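PDB 6SKY: Serine/threonine-protein kinase Tel1 from Chaetomium thermophilum, which probably acts as a DNA damage sensor, using ATP to phosphorylate proteins on serine or threonine and so activate checkpoint signalling. Local coordinates for residues H1710-A1715 against I1777-V1782; T1699-A1704 against S1714-S1719; R1662-V1667 against F1798-H1803; S1680-G1685 against L1692-L1697. All coordinates share one frame; numbering follows the deposited sequence.

Contact 1: residues H1710-A1715 against I1777-V1782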
loop_
_atom_site.group_PDB
_atom_site.type_symbol
_atom_site.label_atom_id
_atom_site.label_comp_id
_atom_site.label_asym_id
_atom_site.label_seq_id
_atom_site.Cartn_x
_atom_site.Cartn_y
_atom_site.Cartn_z
ATOM N N HIS A 1710 60.085 30.700 -29.197
ATOM C CA HIS A 1710 59.400 29.638 -29.921
ATOM C C HIS A 1710 58.015 29.355 -29.360
ATOM O O HIS A 1710 57.104 29.026 -30.124
ATOM C CB HIS A 1710 60.249 28.371 -29.909
ATOM C CG HIS A 1710 61.559 28.525 -30.614
ATOM N ND1 HIS A 1710 61.660 28.586 -31.986
ATOM C CD2 HIS A 1710 62.820 28.644 -30.136
ATOM C CE1 HIS A 1710 62.930 28.729 -32.325
ATOM N NE2 HIS A 1710 63.653 28.767 -31.221
ATOM N N ASP A 1711 57.835 29.476 -28.044
ATOM C CA ASP A 1711 56.508 29.304 -27.465
ATOM C C ASP A 1711 55.545 30.360 -27.990
ATOM O O ASP A 1711 54.443 30.042 -28.458
ATOM C CB ASP A 1711 56.591 29.361 -25.940
ATOM C CG ASP A 1711 56.859 28.003 -25.317
ATOM O OD1 ASP A 1711 56.376 26.990 -25.866
ATOM O OD2 ASP A 1711 57.547 27.945 -24.276
ATOM N N LEU A 1712 55.949 31.627 -27.931
ATOM C CA LEU A 1712 55.091 32.695 -28.425
ATOM C C LEU A 1712 54.914 32.621 -29.933
ATOM O O LEU A 1712 53.850 32.977 -30.449
ATOM C CB LEU A 1712 55.663 34.047 -28.022
ATOM C CG LEU A 1712 54.754 35.230 -28.310
ATOM C CD1 LEU A 1712 53.378 34.978 -27.751
ATOM C CD2 LEU A 1712 55.349 36.455 -27.693
ATOM N N LEU A 1713 55.930 32.155 -30.656
ATOM C CA LEU A 1713 55.771 31.956 -32.089
ATOM C C LEU A 1713 54.727 30.893 -32.382
ATOM O O LEU A 1713 53.896 31.063 -33.278
ATOM C CB LEU A 1713 57.105 31.574 -32.722
ATOM C CG LEU A 1713 57.930 32.745 -33.233
ATOM C CD1 LEU A 1713 59.174 32.232 -33.919
ATOM C CD2 LEU A 1713 57.092 33.580 -34.175
ATOM N N SER A 1714 54.771 29.777 -31.658
ATOM C CA SER A 1714 53.770 28.738 -31.850
ATOM C C SER A 1714 52.387 29.222 -31.448
ATOM O O SER A 1714 51.384 28.750 -31.993
ATOM C CB SER A 1714 54.153 27.494 -31.056
ATOM O OG SER A 1714 54.437 27.826 -29.708
ATOM N N ALA A 1715 52.311 30.150 -30.495
ATOM C CA ALA A 1715 51.021 30.743 -30.160
ATOM C C ALA A 1715 50.500 31.611 -31.299
ATOM O O ALA A 1715 49.321 31.533 -31.661
ATOM C CB ALA A 1715 51.134 31.557 -28.875
ATOM N N ILE A 1777 57.159 40.003 -20.130
ATOM C CA ILE A 1777 56.245 39.282 -21.007
ATOM C C ILE A 1777 55.672 40.279 -22.000
ATOM O O ILE A 1777 54.975 41.220 -21.612
ATOM C CB ILE A 1777 55.126 38.601 -20.211
ATOM C CG1 ILE A 1777 55.704 37.734 -19.106
ATOM C CG2 ILE A 1777 54.277 37.743 -21.120
ATOM C CD1 ILE A 1777 54.644 37.043 -18.329
ATOM N N VAL A 1778 55.960 40.076 -23.286
ATOM C CA VAL A 1778 55.515 41.040 -24.279
ATOM C C VAL A 1778 54.006 41.014 -24.449
ATOM O O VAL A 1778 53.427 41.997 -24.918
ATOM C CB VAL A 1778 56.224 40.796 -25.621
ATOM C CG1 VAL A 1778 55.638 39.608 -26.309
ATOM C CG2 VAL A 1778 56.130 42.020 -26.503
ATOM N N THR A 1779 53.342 39.926 -24.062
ATOM C CA THR A 1779 51.898 39.857 -24.233
ATOM C C THR A 1779 51.156 40.614 -23.143
ATOM O O THR A 1779 50.023 41.047 -23.363
ATOM C CB THR A 1779 51.440 38.404 -24.265
ATOM O OG1 THR A 1779 52.424 37.615 -24.940
ATOM C CG2 THR A 1779 50.136 38.282 -25.011
ATOM N N LEU A 1780 51.762 40.780 -21.975
ATOM C CA LEU A 1780 51.155 41.565 -20.913
ATOM C C LEU A 1780 51.562 43.021 -20.959
ATOM O O LEU A 1780 50.939 43.847 -20.289
ATOM C CB LEU A 1780 51.537 41.009 -19.541
ATOM C CG LEU A 1780 50.998 39.668 -19.066
ATOM C CD1 LEU A 1780 51.716 39.304 -17.803
ATOM C CD2 LEU A 1780 49.515 39.748 -18.824
ATOM N N ARG A 1781 52.604 43.349 -21.716
ATOM C CA ARG A 1781 53.092 44.719 -21.750
ATOM C C ARG A 1781 52.217 45.601 -22.624
ATOM O O ARG A 1781 52.109 46.805 -22.376
ATOM C CB ARG A 1781 54.530 44.728 -22.251
ATOM C CG ARG A 1781 55.243 46.041 -22.104
ATOM C CD ARG A 1781 56.389 46.083 -23.076
ATOM N NE ARG A 1781 57.135 44.834 -23.067
ATOM C CZ ARG A 1781 57.919 44.435 -24.058
ATOM N NH1 ARG A 1781 58.049 45.185 -25.140
ATOM N NH2 ARG A 1781 58.569 43.285 -23.970
ATOM N N VAL A 1782 51.580 45.024 -23.637
ATOM C CA VAL A 1782 50.790 45.777 -24.599
ATOM C C VAL A 1782 49.333 45.818 -24.168
ATOM O O VAL A 1782 48.475 46.322 -24.897
ATOM C CB VAL A 1782 50.920 45.160 -25.997
ATOM C CG1 VAL A 1782 52.367 44.967 -26.347
ATOM C CG2 VAL A 1782 50.201 43.847 -26.036
#

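Contact 2: residues T1699-A1704 against S1714-S1719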
loop_
_atom_site.group_PDB
_atom_site.type_symbol
_atom_site.label_atom_id
_atom_site.label_comp_id
_atom_site.label_asym_id
_atom_site.label_seq_id
_atom_site.Cartn_x
_atom_site.Cartn_y
_atom_site.Cartn_z
ATOM N N THR A 1699 53.456 44.907 -32.117
ATOM C CA THR A 1699 54.474 44.800 -31.074
ATOM C C THR A 1699 54.749 43.347 -30.712
ATOM O O THR A 1699 55.905 42.911 -30.681
ATOM C CB THR A 1699 54.044 45.571 -29.834
ATOM O OG1 THR A 1699 53.857 46.947 -30.172
ATOM C CG2 THR A 1699 55.099 45.464 -28.765
ATOM N N ILE A 1700 53.692 42.579 -30.440
ATOM C CA ILE A 1700 53.865 41.201 -29.987
ATOM C C ILE A 1700 54.576 40.373 -31.044
ATOM O O ILE A 1700 55.571 39.700 -30.758
ATOM C CB ILE A 1700 52.509 40.581 -29.615
ATOM C CG1 ILE A 1700 51.975 41.196 -28.331
ATOM C CG2 ILE A 1700 52.637 39.090 -29.465
ATOM C CD1 ILE A 1700 50.558 40.826 -28.050
ATOM N N VAL A 1701 54.079 40.398 -32.281
ATOM C CA VAL A 1701 54.638 39.515 -33.296
ATOM C C VAL A 1701 56.059 39.929 -33.649
ATOM O O VAL A 1701 56.920 39.077 -33.887
ATOM C CB VAL A 1701 53.733 39.472 -34.536
ATOM C CG1 VAL A 1701 54.353 38.606 -35.606
ATOM C CG2 VAL A 1701 52.370 38.939 -34.165
ATOM N N SER A 1702 56.343 41.232 -33.670
ATOM C CA SER A 1702 57.701 41.658 -33.979
ATOM C C SER A 1702 58.668 41.235 -32.882
ATOM O O SER A 1702 59.741 40.690 -33.166
ATOM C CB SER A 1702 57.745 43.169 -34.183
ATOM O OG SER A 1702 57.846 43.839 -32.942
ATOM N N ASP A 1703 58.301 41.469 -31.617
ATOM C CA ASP A 1703 59.182 41.104 -30.514
ATOM C C ASP A 1703 59.274 39.601 -30.313
ATOM O O ASP A 1703 60.182 39.137 -29.621
ATOM C CB ASP A 1703 58.714 41.770 -29.225
ATOM C CG ASP A 1703 58.954 43.260 -29.227
ATOM O OD1 ASP A 1703 58.680 43.908 -30.257
ATOM O OD2 ASP A 1703 59.409 43.786 -28.193
ATOM N N ALA A 1704 58.351 38.833 -30.881
ATOM C CA ALA A 1704 58.492 37.386 -30.884
ATOM C C ALA A 1704 59.336 36.892 -32.044
ATOM O O ALA A 1704 60.010 35.866 -31.916
ATOM C CB ALA A 1704 57.116 36.720 -30.934
ATOM N N SER A 1714 54.771 29.777 -31.658
ATOM C CA SER A 1714 53.770 28.738 -31.850
ATOM C C SER A 1714 52.387 29.222 -31.448
ATOM O O SER A 1714 51.384 28.750 -31.993
ATOM C CB SER A 1714 54.153 27.494 -31.056
ATOM O OG SER A 1714 54.437 27.826 -29.708
ATOM N N ALA A 1715 52.311 30.150 -30.495
ATOM C CA ALA A 1715 51.021 30.743 -30.160
ATOM C C ALA A 1715 50.500 31.611 -31.299
ATOM O O ALA A 1715 49.321 31.533 -31.661
ATOM C CB ALA A 1715 51.134 31.557 -28.875
ATOM N N CYS A 1716 51.371 32.439 -31.881
ATOM C CA CYS A 1716 50.943 33.351 -32.937
ATOM C C CYS A 1716 50.556 32.595 -34.200
ATOM O O CYS A 1716 49.522 32.880 -34.811
ATOM C CB CYS A 1716 52.044 34.364 -33.241
ATOM S SG CYS A 1716 52.382 35.539 -31.921
ATOM N N GLN A 1717 51.376 31.626 -34.612
ATOM C CA GLN A 1717 51.106 30.899 -35.848
ATOM C C GLN A 1717 49.804 30.117 -35.798
ATOM O O GLN A 1717 49.325 29.683 -36.850
ATOM C CB GLN A 1717 52.253 29.939 -36.173
ATOM C CG GLN A 1717 53.630 30.582 -36.236
ATOM C CD GLN A 1717 53.958 31.180 -37.584
ATOM O OE1 GLN A 1717 53.290 30.909 -38.579
ATOM N NE2 GLN A 1717 55.001 31.996 -37.625
ATOM N N GLU A 1718 49.225 29.924 -34.616
ATOM C CA GLU A 1718 47.968 29.207 -34.480
ATOM C C GLU A 1718 46.818 30.085 -34.016
ATOM O O GLU A 1718 45.668 29.641 -34.065
ATOM C CB GLU A 1718 48.135 28.032 -33.514
ATOM C CG GLU A 1718 49.349 27.191 -33.832
ATOM C CD GLU A 1718 49.252 25.790 -33.288
ATOM O OE1 GLU A 1718 48.116 25.304 -33.101
ATOM O OE2 GLU A 1718 50.313 25.174 -33.053
ATOM N N SER A 1719 47.091 31.305 -33.567
ATOM C CA SER A 1719 46.034 32.251 -33.250
ATOM C C SER A 1719 45.710 33.198 -34.393
ATOM O O SER A 1719 44.571 33.661 -34.493
ATOM C CB SER A 1719 46.416 33.076 -32.023
ATOM O OG SER A 1719 46.568 32.243 -30.895
#

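Contact 3: residues R1662-V1667 against F1798-H1803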
loop_
_atom_site.group_PDB
_atom_site.type_symbol
_atom_site.label_atom_id
_atom_site.label_comp_id
_atom_site.label_asym_id
_atom_site.label_seq_id
_atom_site.Cartn_x
_atom_site.Cartn_y
_atom_site.Cartn_z
ATOM N N ARG A 1662 37.360 27.507 -25.763
ATOM C CA ARG A 1662 37.234 27.841 -27.173
ATOM C C ARG A 1662 38.329 28.803 -27.604
ATOM O O ARG A 1662 38.894 28.661 -28.691
ATOM C CB ARG A 1662 35.861 28.441 -27.443
ATOM C CG ARG A 1662 35.622 28.784 -28.885
ATOM C CD ARG A 1662 34.345 29.567 -29.053
ATOM N NE ARG A 1662 34.431 30.886 -28.443
ATOM C CZ ARG A 1662 34.968 31.948 -29.036
ATOM N NH1 ARG A 1662 35.474 31.841 -30.255
ATOM N NH2 ARG A 1662 35.004 33.114 -28.411
ATOM N N LEU A 1663 38.643 29.789 -26.764
ATOM C CA LEU A 1663 39.686 30.752 -27.095
ATOM C C LEU A 1663 41.059 30.099 -27.095
ATOM O O LEU A 1663 41.753 30.080 -28.115
ATOM C CB LEU A 1663 39.649 31.913 -26.109
ATOM C CG LEU A 1663 38.390 32.758 -26.157
ATOM C CD1 LEU A 1663 38.368 33.722 -25.003
ATOM C CD2 LEU A 1663 38.352 33.499 -27.457
ATOM N N SER A 1664 41.470 29.550 -25.955
ATOM C CA SER A 1664 42.791 28.942 -25.816
ATOM C C SER A 1664 42.776 27.546 -26.432
ATOM O O SER A 1664 42.950 26.526 -25.766
ATOM C CB SER A 1664 43.205 28.903 -24.354
ATOM O OG SER A 1664 42.254 28.213 -23.574
ATOM N N GLN A 1665 42.568 27.516 -27.741
ATOM C CA GLN A 1665 42.492 26.277 -28.495
ATOM C C GLN A 1665 43.680 26.169 -29.443
ATOM O O GLN A 1665 44.332 27.162 -29.776
ATOM C CB GLN A 1665 41.178 26.200 -29.277
ATOM C CG GLN A 1665 40.761 24.799 -29.663
ATOM C CD GLN A 1665 39.391 24.768 -30.291
ATOM O OE1 GLN A 1665 38.529 25.582 -29.966
ATOM N NE2 GLN A 1665 39.179 23.829 -31.205
ATOM N N GLY A 1666 43.942 24.946 -29.895
ATOM C CA GLY A 1666 45.108 24.675 -30.711
ATOM C C GLY A 1666 46.282 24.165 -29.901
ATOM O O GLY A 1666 46.814 23.087 -30.183
ATOM N N VAL A 1667 46.700 24.933 -28.893
ATOM C CA VAL A 1667 47.721 24.503 -27.950
ATOM C C VAL A 1667 47.172 24.402 -26.534
ATOM O O VAL A 1667 47.481 23.450 -25.809
ATOM C CB VAL A 1667 48.951 25.440 -27.989
ATOM C CG1 VAL A 1667 49.887 25.156 -26.825
ATOM C CG2 VAL A 1667 49.688 25.289 -29.311
ATOM N N PHE A 1798 40.498 38.533 -17.980
ATOM C CA PHE A 1798 41.003 38.424 -16.613
ATOM C C PHE A 1798 41.681 37.095 -16.298
ATOM O O PHE A 1798 42.795 37.114 -15.744
ATOM C CB PHE A 1798 39.849 38.710 -15.652
ATOM C CG PHE A 1798 40.278 38.988 -14.263
ATOM C CD1 PHE A 1798 40.860 40.187 -13.942
ATOM C CD2 PHE A 1798 40.087 38.056 -13.272
ATOM C CE1 PHE A 1798 41.250 40.445 -12.671
ATOM C CE2 PHE A 1798 40.477 38.315 -11.997
ATOM C CZ PHE A 1798 41.059 39.509 -11.696
ATOM N N PRO A 1799 41.094 35.927 -16.593
ATOM C CA PRO A 1799 41.781 34.680 -16.238
ATOM C C PRO A 1799 43.117 34.510 -16.923
ATOM O O PRO A 1799 44.068 34.028 -16.303
ATOM C CB PRO A 1799 40.781 33.610 -16.679
ATOM C CG PRO A 1799 39.505 34.274 -16.666
ATOM C CD PRO A 1799 39.764 35.640 -17.148
ATOM N N PHE A 1800 43.217 34.890 -18.192
ATOM C CA PHE A 1800 44.471 34.734 -18.911
ATOM C C PHE A 1800 45.559 35.605 -18.309
ATOM O O PHE A 1800 46.710 35.181 -18.193
ATOM C CB PHE A 1800 44.270 35.069 -20.381
ATOM C CG PHE A 1800 43.202 34.268 -21.038
ATOM C CD1 PHE A 1800 43.278 32.900 -21.084
ATOM C CD2 PHE A 1800 42.131 34.880 -21.624
ATOM C CE1 PHE A 1800 42.303 32.168 -21.689
ATOM C CE2 PHE A 1800 41.160 34.142 -22.230
ATOM C CZ PHE A 1800 41.251 32.787 -22.260
ATOM N N VAL A 1801 45.209 36.821 -17.901
ATOM C CA VAL A 1801 46.191 37.708 -17.296
ATOM C C VAL A 1801 46.656 37.151 -15.963
ATOM O O VAL A 1801 47.860 37.105 -15.677
ATOM C CB VAL A 1801 45.608 39.121 -17.141
ATOM C CG1 VAL A 1801 46.584 40.013 -16.433
ATOM C CG2 VAL A 1801 45.269 39.694 -18.486
ATOM N N VAL A 1802 45.713 36.731 -15.119
ATOM C CA VAL A 1802 46.081 36.179 -13.818
ATOM C C VAL A 1802 47.002 34.982 -13.990
ATOM O O VAL A 1802 48.029 34.863 -13.313
ATOM C CB VAL A 1802 44.826 35.808 -13.018
ATOM C CG1 VAL A 1802 45.211 35.029 -11.806
ATOM C CG2 VAL A 1802 44.089 37.039 -12.617
ATOM N N HIS A 1803 46.659 34.081 -14.911
ATOM C CA HIS A 1803 47.485 32.902 -15.113
ATOM C C HIS A 1803 48.863 33.267 -15.635
ATOM O O HIS A 1803 49.861 32.698 -15.194
ATOM C CB HIS A 1803 46.805 31.931 -16.065
ATOM C CG HIS A 1803 47.672 30.782 -16.465
ATOM N ND1 HIS A 1803 47.907 30.447 -17.777
ATOM C CD2 HIS A 1803 48.371 29.898 -15.722
ATOM C CE1 HIS A 1803 48.712 29.405 -17.827
ATOM N NE2 HIS A 1803 49.008 29.051 -16.592
#

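Contact 4: residues S1680-G1685 against L1692-L1697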
loop_
_atom_site.group_PDB
_atom_site.type_symbol
_atom_site.label_atom_id
_atom_site.label_comp_id
_atom_site.label_asym_id
_atom_site.label_seq_id
_atom_site.Cartn_x
_atom_site.Cartn_y
_atom_site.Cartn_z
ATOM N N SER A 1680 40.253 39.365 -32.234
ATOM C CA SER A 1680 38.842 39.646 -32.457
ATOM C C SER A 1680 38.523 41.131 -32.384
ATOM O O SER A 1680 37.443 41.535 -32.820
ATOM C CB SER A 1680 37.987 38.895 -31.449
ATOM O OG SER A 1680 37.933 39.593 -30.223
ATOM N N LEU A 1681 39.428 41.949 -31.853
ATOM C CA LEU A 1681 39.208 43.384 -31.776
ATOM C C LEU A 1681 39.518 44.101 -33.079
ATOM O O LEU A 1681 39.064 45.231 -33.270
ATOM C CB LEU A 1681 40.061 43.983 -30.666
ATOM C CG LEU A 1681 39.337 44.447 -29.421
ATOM C CD1 LEU A 1681 38.407 43.370 -28.949
ATOM C CD2 LEU A 1681 40.356 44.778 -28.367
ATOM N N THR A 1682 40.287 43.480 -33.970
ATOM C CA THR A 1682 40.602 44.122 -35.239
ATOM C C THR A 1682 39.383 44.172 -36.146
ATOM O O THR A 1682 39.164 45.165 -36.846
ATOM C CB THR A 1682 41.746 43.388 -35.930
ATOM O OG1 THR A 1682 41.392 42.017 -36.112
ATOM C CG2 THR A 1682 42.995 43.462 -35.101
ATOM N N ILE A 1683 38.567 43.118 -36.137
ATOM C CA ILE A 1683 37.438 43.016 -37.053
ATOM C C ILE A 1683 36.136 43.500 -36.445
ATOM O O ILE A 1683 35.129 43.584 -37.165
ATOM C CB ILE A 1683 37.255 41.569 -37.550
ATOM C CG1 ILE A 1683 36.752 40.686 -36.414
ATOM C CG2 ILE A 1683 38.560 41.025 -38.080
ATOM C CD1 ILE A 1683 36.629 39.238 -36.790
ATOM N N SER A 1684 36.110 43.820 -35.156
ATOM C CA SER A 1684 34.863 44.123 -34.478
ATOM C C SER A 1684 34.864 45.465 -33.770
ATOM O O SER A 1684 33.857 45.815 -33.146
ATOM C CB SER A 1684 34.525 43.022 -33.462
ATOM O OG SER A 1684 35.424 43.030 -32.371
ATOM N N GLY A 1685 35.948 46.223 -33.840
ATOM C CA GLY A 1685 36.020 47.500 -33.173
ATOM C C GLY A 1685 35.735 48.662 -34.109
ATOM O O GLY A 1685 35.558 48.508 -35.313
ATOM N N LEU A 1692 44.269 50.206 -31.718
ATOM C CA LEU A 1692 44.948 49.659 -30.545
ATOM C C LEU A 1692 45.284 48.186 -30.736
ATOM O O LEU A 1692 46.385 47.745 -30.395
ATOM C CB LEU A 1692 44.082 49.843 -29.305
ATOM C CG LEU A 1692 43.946 51.255 -28.755
ATOM C CD1 LEU A 1692 42.786 51.333 -27.805
ATOM C CD2 LEU A 1692 45.214 51.659 -28.057
ATOM N N ALA A 1693 44.349 47.413 -31.283
ATOM C CA ALA A 1693 44.587 45.988 -31.466
ATOM C C ALA A 1693 45.684 45.727 -32.489
ATOM O O ALA A 1693 46.526 44.846 -32.288
ATOM C CB ALA A 1693 43.295 45.295 -31.879
ATOM N N GLU A 1694 45.697 46.476 -33.590
ATOM C CA GLU A 1694 46.748 46.292 -34.584
ATOM C C GLU A 1694 48.106 46.711 -34.036
ATOM O O GLU A 1694 49.121 46.068 -34.326
ATOM C CB GLU A 1694 46.404 47.066 -35.851
ATOM C CG GLU A 1694 45.299 46.428 -36.658
ATOM C CD GLU A 1694 44.751 47.327 -37.753
ATOM O OE1 GLU A 1694 44.012 46.817 -38.618
ATOM O OE2 GLU A 1694 45.048 48.536 -37.748
ATOM N N ALA A 1695 48.146 47.766 -33.224
ATOM C CA ALA A 1695 49.400 48.158 -32.593
ATOM C C ALA A 1695 49.914 47.064 -31.668
ATOM O O ALA A 1695 51.101 46.708 -31.700
ATOM C CB ALA A 1695 49.208 49.462 -31.826
ATOM N N ALA A 1696 49.028 46.525 -30.828
ATOM C CA ALA A 1696 49.413 45.453 -29.919
ATOM C C ALA A 1696 49.935 44.247 -30.679
ATOM O O ALA A 1696 50.967 43.673 -30.321
ATOM C CB ALA A 1696 48.228 45.061 -29.046
ATOM N N LEU A 1697 49.228 43.834 -31.728
ATOM C CA LEU A 1697 49.662 42.661 -32.472
ATOM C C LEU A 1697 50.994 42.902 -33.165
ATOM O O LEU A 1697 51.828 41.994 -33.237
ATOM C CB LEU A 1697 48.600 42.250 -33.483
ATOM C CG LEU A 1697 47.376 41.552 -32.905
ATOM C CD1 LEU A 1697 46.396 41.213 -34.004
ATOM C CD2 LEU A 1697 47.790 40.308 -32.161
#

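Contact 1: residues H1710-A1715 against I1777-V1782
Leu-1712 meets Val-1778 and Thr-1779 with the two methyl groups at its tip. Its CB is aimed at the 1777-1782 segment, but Leu-1712 CB stays 5.7 Å from Thr-1779 OG1, too far for contact. With CG anti to the backbone N (chi1 -172°), the side chain extends outward from helix 1710-1719 and its fork faces the short, weakly bonded helical turn 1778-1781. CD2 packs on Val-1778 CG1 at 3.5 Å, the two side chains lying at about a right angle. Both methyls flank Thr-1779 OG1, with Leu-1712 CD1 slightly the nearer at 4.0 Å, a van der Waals approach to a hydroxyl oxygen. This is packing between helical elements of the alpha solenoid, here 1710-1719 and 1778-1781; CD2 also leans on Ala-1704, so one leucine bridges its own helix, 1687-1706 and 1778-1781. The other methyl of Val-1778, CG2, lies 3.6 Å above the guanidinium plane of Arg-1781, displaced toward its rim, and the NE of that arginine is hydrogen-bonded to Pro-1775 O. Leu-1780, on the same turn, carries the packing onward to Val-1801 and Leu-1804 of helix 1793-1808.

Contact 2: residues T1699-A1704 against S1714-S1719
A buried sulfur-to-methyl contact joins Cys-1716 to Ile-1700 and Val-1701 inside an alpha-hairpin of the solenoid. Its arms are helices 1687-1706 and 1710-1719, joined by residues 1707-1709. The CA positions of the two segments show the arms running in broadly opposite directions, with the nearest pair, Val-1701 CA and Cys-1716 CA, 7.2 Å apart. Cys-1716 is the one residue of its segment that reaches the partner helix. Its SG stands anti to its own carbonyl carbon (chi1 -68°), which places the sulfur over a notch between two methyl groups. On one flank Val-1701 CG2 lies 4.1 Å from Cys-1716 SG; on the other Ile-1700 CG2 is 4.3 Å from the same sulfur. Those two methyls, Ile-1700 CG2 and Val-1701 CG2, are 4.7 Å from each other, and the angle at SG between the two carbons is about 68°, so the sulfur rests between them instead of on top of either. The setting is apolar: Leu-1675 of helix 1670-1684 and Leu-1725 of helix 1722-1726 also touch Cys-1716, and Leu-1725 packs against Val-1701 as well. In 1714-1719 the carbonyl oxygen of Ala-1715 accepts both Ser-1719 N and, at 2.9 Å, Ser-1719 OG, the hydroxyl approaching from above the carbonyl plane, 35° out of it.

Contact 3: residues R1662-V1667 against F1798-H1803
An inverse gamma turn centred on Ser-1664, directly after helix 1657-1663, brings Leu-1663 and Ser-1664 against the outer end of the Phe-1800 ring. The turn is identified by the backbone angles of Ser-1664 (phi -79°, psi 65°) and by a weak bond from Gln-1665 N to Leu-1663 O. The two backbones stay well apart, with Ser-1664 CA and Phe-1800 CA 9.2 Å from each other, and the aromatic side chain spans most of the interval. Phe-1800 CG lies beside the backbone N, anti to the carbonyl carbon (chi1 -56°), which sends the ring toward both residues. Leu-1663 CD1 comes in at the ring edge, near the ring plane, 4.0 Å from Phe-1800 CE2 and 4.1 Å from Phe-1800 CZ, the two side chains at about a right angle. Ser-1664 contributes its CB, which approaches Phe-1800 CE1 obliquely at 4.3 Å, while its OG is hydrogen-bonded back to Tyr-1660 O. In the helical solenoid the contact ties the end of a short helix to the much longer helix 1793-1808, kinked at Pro-1799, whose nitrogen has no hydrogen to give, and where Phe-1800 N also lacks a bond to the preceding turn. Helix 1670-1684 lends Leu-1674 and Ser-1670 to the surroundings of the phenyl ring, and Tyr-1848 meets it edge-to-face. One turn further along, His-1803 ND1 is hydrogen-bonded to Ser-1670 OG.

Contact 4: residues S1680-G1685 against L1692-L1697
Ala-1693 lies against both Leu-1681 and Thr-1682, and around its single methyl group helix 1692-1697 comes closest to 1680-1684, the weakly bonded, kinked end of helix 1670-1684. Its CB is 3.7 Å from Leu-1681 CB and equally 3.7 Å from Thr-1682 CG2, so the methyl is wedged between neighbouring side chains of the facing helix. Having nothing beyond CB on one side allows a short backbone separation: Thr-1682 CA and Ala-1693 CA are 5.8 Å apart, and the axes of these short segments approach to 8.7 Å. With OG1 between the backbone N and the carbonyl carbon (chi1 57°), Thr-1682 CG2 falls anti to the carbonyl carbon and is presented to the partner helix, while OG1 is hydrogen-bonded to Lys-1679 O.

Away from the alanine the fit relaxes. The same Thr-1682 CG2 reaches Glu-1694 CG at 4.1 Å, meeting the aliphatic start of an extended chain, and Leu-1697 CD1 at 4.2 Å. Leu-1681 turns its far end to other elements, touching Ile-1786 and Phe-1793. On the solvent side are Ile-1683 and Ser-1684, largely exposed although both touch Pro-1579 of helix 1578-1588; Ser-1684 OG folds back to bond Ser-1680 O at 2.6 Å, tilted 24° from that carbonyl plane. An angle of 149° between the N-to-C directions of 1680-1684 and 1692-1697, and a linker of only Gly-1685 and one further residue, define a near-antiparallel alpha-hairpin, the recurrent building element of alpha solenoids.

In the fold
Contacts 2 and 4 use helix 1687-1706 at successive points, each closing a hairpin with the helix next to it in sequence. Contact 1 works over a longer sequence separation: it shares helix 1710-1719 with contact 2, their centres about 6 Å apart, and Val-1782 touches both Ile-1700 and Ala-1696, linking it to contacts 2 and 4. Contact 3 spans the longest separation and encloses the other three along the chain; it meets contact 1 through Leu-1780 and Val-1801. Contacts 1, 2 and 4 are buried, whereas contact 3 is partly buried. All rest mainly on van der Waals packing: methyl groups dominate contacts 1 and 4, with a threonine hydroxyl added in contact 1, sulfur contact 2 and an aromatic edge contact 3.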